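Local coordinates for monomethylamine corrinoid protein 1 (Methanosarcina barkeri, PDB 3EZX) that carries methyl groups on its corrinoid cofactor between the methyltransferases MtmB and MtbA in methanogenesis from methylamine, at residues N134-A139 against N170-R175; D164-L169 against I195-T200. All blocks are in the same frame, centred on the assembly; numbering follows the deposited sequence.

Both contacts lie in the C-terminal corrinoid-binding half of the chain, whose parallel sheet has the strand order 122-125, 94-99, 147-152, 179-183. From the N terminus, helix 132-141 comes first; the chain then runs through strand 147-152 and helix 161-171 before 170-175 returns to that first helix and closes contact 1. Within this loop lies 164-169, the first half of contact 2, whose partner 195-200 follows strand 179-183 and helix 189-195. The two closures therefore cross. Helix 161-171 serves both, tying helix 132-141 to the loop after helix 189-195. Where they meet, Val136 packs on Leu169, and Leu174 N makes a probable hydrogen bond to Leu169 O.

Contact 1. Residues N134-A139 against N170-R175; sequences NVVEEA and NEEKLR
Helix 132-141 passes the end of helix 161-171 and the turn after it, with Ala139 and Leu174 the closest pair of backbones, CA to CA 7.8 Å. Residues 134-139 are helical throughout, whereas from Glu172 the partner segment has left its helix and turns back. Within this turn Lys173 N is hydrogen-bonded to Asn170 O at 2.6 Å. Leu174, just beyond, has the largest share of the contact and makes it through one methyl: its CD2 lies 3.8 Å from Ala139 CB and 4.3 Å from Val136 CG1. Residues 136 and 139, nearly one helical turn apart, thus present their side chains to the same leucine branch. With CG anti to the backbone N (chi1 -156°), Leu174 extends across to the helix. Glu172 adds a more peripheral touch through its aliphatic part, where its CG comes to 4.3 Å from Val136 CG1. No hydrogen bond links the segments; Leu174 also touches Lys143, and Val136 packs on Leu165. This is apolar packing between two neighbouring sheet-flanking helices: helix 132-141 connects strands 122-125 and 147-152, and helix 161-171 lies between strands 147-152 and 179-183, as in the successive beta-alpha-beta units of a Rossmann-like B12-binding domain.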
loop_
_atom_site.group_PDB
_atom_site.type_symbol
_atom_site.label_atom_id
_atom_site.label_comp_id
_atom_site.label_asym_id
_atom_site.label_seq_id
_atom_site.Cartn_x
_atom_site.Cartn_y
_atom_site.Cartn_z
ATOM N N ASN A 134 -0.603 -19.105 4.363
ATOM C CA ASN A 134 -0.316 -18.426 5.622
ATOM C C ASN A 134 -1.327 -17.312 5.866
ATOM O O ASN A 134 -1.546 -16.908 7.008
ATOM C CB ASN A 134 1.100 -17.844 5.637
ATOM C CG ASN A 134 2.170 -18.912 5.709
ATOM O OD1 ASN A 134 2.047 -19.879 6.459
ATOM N ND2 ASN A 134 3.232 -18.739 4.936
ATOM N N VAL A 135 -1.933 -16.808 4.793
ATOM C CA VAL A 135 -2.938 -15.760 4.922
ATOM C C VAL A 135 -4.210 -16.465 5.372
ATOM O O VAL A 135 -4.950 -15.964 6.220
ATOM C CB VAL A 135 -3.201 -15.033 3.575
ATOM C CG1 VAL A 135 -4.306 -14.002 3.745
ATOM C CG2 VAL A 135 -1.934 -14.346 3.091
ATOM N N VAL A 136 -4.447 -17.642 4.797
ATOM C CA VAL A 136 -5.610 -18.449 5.140
ATOM C C VAL A 136 -5.483 -18.924 6.583
ATOM O O VAL A 136 -6.463 -18.954 7.321
ATOM C CB VAL A 136 -5.736 -19.684 4.225
ATOM C CG1 VAL A 136 -6.903 -20.547 4.672
ATOM C CG2 VAL A 136 -5.939 -19.246 2.791
ATOM N N GLU A 137 -4.272 -19.298 6.982
ATOM C CA GLU A 137 -4.045 -19.759 8.344
ATOM C C GLU A 137 -4.285 -18.623 9.325
ATOM O O GLU A 137 -4.821 -18.834 10.415
ATOM C CB GLU A 137 -2.619 -20.301 8.502
ATOM C CG GLU A 137 -2.478 -21.763 8.101
ATOM C CD GLU A 137 -1.053 -22.280 8.209
ATOM O OE1 GLU A 137 -0.374 -21.963 9.210
ATOM O OE2 GLU A 137 -0.617 -23.014 7.297
ATOM N N GLU A 138 -3.897 -17.416 8.928
ATOM C CA GLU A 138 -4.069 -16.244 9.775
ATOM C C GLU A 138 -5.555 -15.930 9.914
ATOM O O GLU A 138 -6.029 -15.595 11.001
ATOM C CB GLU A 138 -3.341 -15.046 9.165
ATOM C CG GLU A 138 -3.122 -13.886 10.123
ATOM C CD GLU A 138 -2.281 -14.279 11.325
ATOM O OE1 GLU A 138 -1.363 -15.109 11.158
ATOM O OE2 GLU A 138 -2.527 -13.751 12.432
ATOM N N ALA A 139 -6.285 -16.050 8.808
ATOM C CA ALA A 139 -7.719 -15.779 8.802
ATOM C C ALA A 139 -8.477 -16.794 9.654
ATOM O O ALA A 139 -9.482 -16.461 10.282
ATOM C CB ALA A 139 -8.248 -15.796 7.374
ATOM N N ASN A 170 -12.535 -20.367 0.186
ATOM C CA ASN A 170 -13.815 -21.046 0.023
ATOM C C ASN A 170 -13.678 -22.538 0.308
ATOM O O ASN A 170 -14.518 -23.122 0.991
ATOM C CB ASN A 170 -14.350 -20.812 -1.390
ATOM C CG ASN A 170 -14.897 -19.408 -1.573
ATOM O OD1 ASN A 170 -14.384 -18.455 -0.991
ATOM N ND2 ASN A 170 -15.934 -19.274 -2.390
ATOM N N GLU A 171 -12.616 -23.147 -0.210
ATOM C CA GLU A 171 -12.363 -24.567 0.013
ATOM C C GLU A 171 -12.328 -24.829 1.514
ATOM O O GLU A 171 -12.579 -25.944 1.970
ATOM C CB GLU A 171 -11.017 -24.971 -0.589
ATOM C CG GLU A 171 -10.592 -26.389 -0.238
ATOM C CD GLU A 171 -9.123 -26.647 -0.505
ATOM O OE1 GLU A 171 -8.698 -26.556 -1.677
ATOM O OE2 GLU A 171 -8.390 -26.940 0.465
ATOM N N GLU A 172 -12.002 -23.788 2.272
ATOM C CA GLU A 172 -11.924 -23.886 3.720
ATOM C C GLU A 172 -13.121 -23.195 4.346
ATOM O O GLU A 172 -13.098 -22.842 5.525
ATOM C CB GLU A 172 -10.630 -23.246 4.222
ATOM C CG GLU A 172 -9.371 -23.937 3.723
ATOM C CD GLU A 172 -9.228 -25.348 4.264
ATOM O OE1 GLU A 172 -9.103 -25.499 5.498
ATOM O OE2 GLU A 172 -9.242 -26.302 3.455
ATOM N N LYS A 173 -14.162 -23.008 3.541
ATOM C CA LYS A 173 -15.393 -22.365 3.990
ATOM C C LYS A 173 -15.078 -21.353 5.085
ATOM O O LYS A 173 -15.531 -21.479 6.222
ATOM C CB LYS A 173 -16.375 -23.428 4.498
ATOM C CG LYS A 173 -16.628 -24.547 3.488
ATOM C CD LYS A 173 -17.730 -25.497 3.936
ATOM C CE LYS A 173 -17.986 -26.572 2.885
ATOM N NZ LYS A 173 -19.158 -27.431 3.221
ATOM N N LEU A 174 -14.289 -20.348 4.719
ATOM C CA LEU A 174 -13.861 -19.302 5.641
ATOM C C LEU A 174 -14.216 -17.934 5.055
ATOM O O LEU A 174 -14.285 -16.927 5.765
ATOM C CB LEU A 174 -12.348 -19.414 5.838
ATOM C CG LEU A 174 -11.716 -18.862 7.112
ATOM C CD1 LEU A 174 -12.301 -19.570 8.315
ATOM C CD2 LEU A 174 -10.209 -19.071 7.062
ATOM N N ARG A 175 -14.445 -17.927 3.746
ATOM C CA ARG A 175 -14.783 -16.732 2.980
ATOM C C ARG A 175 -15.810 -15.785 3.597
ATOM O O ARG A 175 -15.458 -14.769 4.190
ATOM C CB ARG A 175 -15.272 -17.144 1.590
ATOM C CG ARG A 175 -15.684 -15.984 0.699
ATOM C CD ARG A 175 -14.492 -15.121 0.331
ATOM N NE ARG A 175 -14.881 -14.007 -0.526
ATOM C CZ ARG A 175 -15.497 -12.909 -0.100
ATOM N NH1 ARG A 175 -15.799 -12.759 1.184
ATOM N NH2 ARG A 175 -15.820 -11.963 -0.968
#

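Contact 2. Residues D164-L169 against I195-T200; sequences DLMDRL and IGADAT
The middle of helix 161-171 faces the end of helix 189-195 and the loop after it, with Met166 CA and Ile195 CA nearest at 6.7 Å. Met166 carries the contact and meets three successive residues with two parts of its side chain. Its CG packs against the tip of Ile195, 4.0 Å from CD1, and the two side chains cross at about a right angle. Ile195 places CG1 between its backbone N and carbonyl carbon (chi1 54°), with CD1 extending onward to the methionine. Farther out, the bends at chi2 and chi3 bring the Met166 methyl alongside the loop backbone: CE lies 3.5 Å from Ala197 CA and 4.2 Å from Ala197 CB, and also borders the carbonyl of Gly196. At Gly196 the backbone departs from helical angles with a phi of 134°, which suits glycine because it has no side chain to collide with the carbonyl before it. In the Rossmann-like fold of this B12-binding domain, the contact brings together the helices before and after strand 179-183, the outermost strand on this side of the sheet. Met166 also touches Cys180 of that strand, while Asp198 forms backbone hydrogen bonding with the same cysteine. No hydrogen bond joins the two segments themselves. Arg175 borders this packing, its NH2 hydrogen-bonded to Gly196 O. Toward the cofactor, the side chain of Ala197 is about 9 Å from the bound 5-hydroxybenzimidazolylcobamide.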
loop_
_atom_site.group_PDB
_atom_site.type_symbol
_atom_site.label_atom_id
_atom_site.label_comp_id
_atom_site.label_asym_id
_atom_site.label_seq_id
_atom_site.Cartn_x
_atom_site.Cartn_y
_atom_site.Cartn_z
ATOM N N ASP A 164 -6.236 -17.751 -6.549
ATOM C CA ASP A 164 -6.016 -18.946 -5.750
ATOM C C ASP A 164 -6.386 -18.682 -4.294
ATOM O O ASP A 164 -7.080 -19.480 -3.670
ATOM C CB ASP A 164 -4.549 -19.379 -5.850
ATOM C CG ASP A 164 -4.198 -20.506 -4.889
ATOM O OD1 ASP A 164 -4.215 -20.278 -3.659
ATOM O OD2 ASP A 164 -3.903 -21.621 -5.363
ATOM N N LEU A 165 -5.923 -17.561 -3.756
ATOM C CA LEU A 165 -6.224 -17.213 -2.375
ATOM C C LEU A 165 -7.733 -17.262 -2.147
ATOM O O LEU A 165 -8.214 -17.988 -1.272
ATOM C CB LEU A 165 -5.673 -15.820 -2.054
ATOM C CG LEU A 165 -5.914 -15.206 -0.671
ATOM C CD1 LEU A 165 -5.557 -16.193 0.435
ATOM C CD2 LEU A 165 -5.080 -13.933 -0.548
ATOM N N MET A 166 -8.483 -16.499 -2.936
ATOM C CA MET A 166 -9.933 -16.488 -2.801
ATOM C C MET A 166 -10.489 -17.903 -2.919
ATOM O O MET A 166 -11.373 -18.295 -2.153
ATOM C CB MET A 166 -10.572 -15.584 -3.862
ATOM C CG MET A 166 -10.346 -14.107 -3.613
ATOM S SD MET A 166 -10.778 -13.634 -1.922
ATOM C CE MET A 166 -12.384 -12.905 -2.156
ATOM N N ASP A 167 -9.966 -18.674 -3.867
ATOM C CA ASP A 167 -10.432 -20.042 -4.043
ATOM C C ASP A 167 -10.133 -20.899 -2.815
ATOM O O ASP A 167 -10.925 -21.774 -2.461
ATOM C CB ASP A 167 -9.794 -20.684 -5.281
ATOM C CG ASP A 167 -10.206 -20.004 -6.574
ATOM O OD1 ASP A 167 -11.386 -19.607 -6.693
ATOM O OD2 ASP A 167 -9.353 -19.880 -7.480
ATOM N N ARG A 168 -9.000 -20.650 -2.163
ATOM C CA ARG A 168 -8.625 -21.424 -0.984
ATOM C C ARG A 168 -9.426 -21.026 0.244
ATOM O O ARG A 168 -9.590 -21.823 1.165
ATOM C CB ARG A 168 -7.127 -21.280 -0.687
ATOM C CG ARG A 168 -6.214 -21.757 -1.809
ATOM C CD ARG A 168 -6.629 -23.130 -2.330
ATOM N NE ARG A 168 -6.853 -23.116 -3.777
ATOM C CZ ARG A 168 -7.344 -24.139 -4.474
ATOM N NH1 ARG A 168 -7.670 -25.271 -3.861
ATOM N NH2 ARG A 168 -7.511 -24.029 -5.787
ATOM N N LEU A 169 -9.923 -19.794 0.264
ATOM C CA LEU A 169 -10.713 -19.332 1.397
ATOM C C LEU A 169 -12.066 -20.028 1.383
ATOM O O LEU A 169 -12.670 -20.251 2.433
ATOM C CB LEU A 169 -10.912 -17.814 1.342
ATOM C CG LEU A 169 -9.676 -16.923 1.477
ATOM C CD1 LEU A 169 -10.113 -15.467 1.546
ATOM C CD2 LEU A 169 -8.897 -17.298 2.732
ATOM N N ILE A 195 -12.501 -12.893 -9.616
ATOM C CA ILE A 195 -12.126 -13.806 -8.545
ATOM C C ILE A 195 -13.254 -13.905 -7.521
ATOM O O ILE A 195 -13.734 -14.997 -7.223
ATOM C CB ILE A 195 -10.824 -13.348 -7.837
ATOM C CG1 ILE A 195 -10.963 -11.900 -7.358
ATOM C CG2 ILE A 195 -9.643 -13.490 -8.786
ATOM C CD1 ILE A 195 -9.784 -11.407 -6.547
ATOM N N GLY A 196 -13.681 -12.762 -6.991
ATOM C CA GLY A 196 -14.759 -12.758 -6.019
ATOM C C GLY A 196 -14.492 -11.903 -4.797
ATOM O O GLY A 196 -15.037 -12.165 -3.726
ATOM N N ALA A 197 -13.666 -10.873 -4.958
ATOM C CA ALA A 197 -13.315 -9.975 -3.860
ATOM C C ALA A 197 -14.433 -8.991 -3.525
ATOM O O ALA A 197 -15.456 -8.942 -4.208
ATOM C CB ALA A 197 -12.043 -9.215 -4.201
ATOM N N ASP A 198 -14.222 -8.203 -2.473
ATOM C CA ASP A 198 -15.214 -7.229 -2.034
ATOM C C ASP A 198 -14.882 -5.788 -2.408
ATOM O O ASP A 198 -15.761 -4.925 -2.371
ATOM C CB ASP A 198 -15.409 -7.313 -0.516
ATOM C CG ASP A 198 -15.788 -8.704 -0.051
ATOM O OD1 ASP A 198 -16.258 -8.850 1.098
ATOM O OD2 ASP A 198 -15.607 -9.653 -0.836
ATOM N N ALA A 199 -13.627 -5.518 -2.766
ATOM C CA ALA A 199 -13.248 -4.156 -3.127
ATOM C C ALA A 199 -11.828 -3.956 -3.653
ATOM O O ALA A 199 -11.195 -4.869 -4.193
ATOM C CB ALA A 199 -13.476 -3.231 -1.932
ATOM N N THR A 200 -11.363 -2.719 -3.493
ATOM C CA THR A 200 -10.038 -2.266 -3.902
ATOM C C THR A 200 -9.998 -0.747 -3.788
ATOM O O THR A 200 -11.036 -0.095 -3.694
ATOM C CB THR A 200 -9.709 -2.643 -5.367
ATOM O OG1 THR A 200 -8.510 -1.967 -5.774
ATOM C CG2 THR A 200 -10.847 -2.251 -6.290
#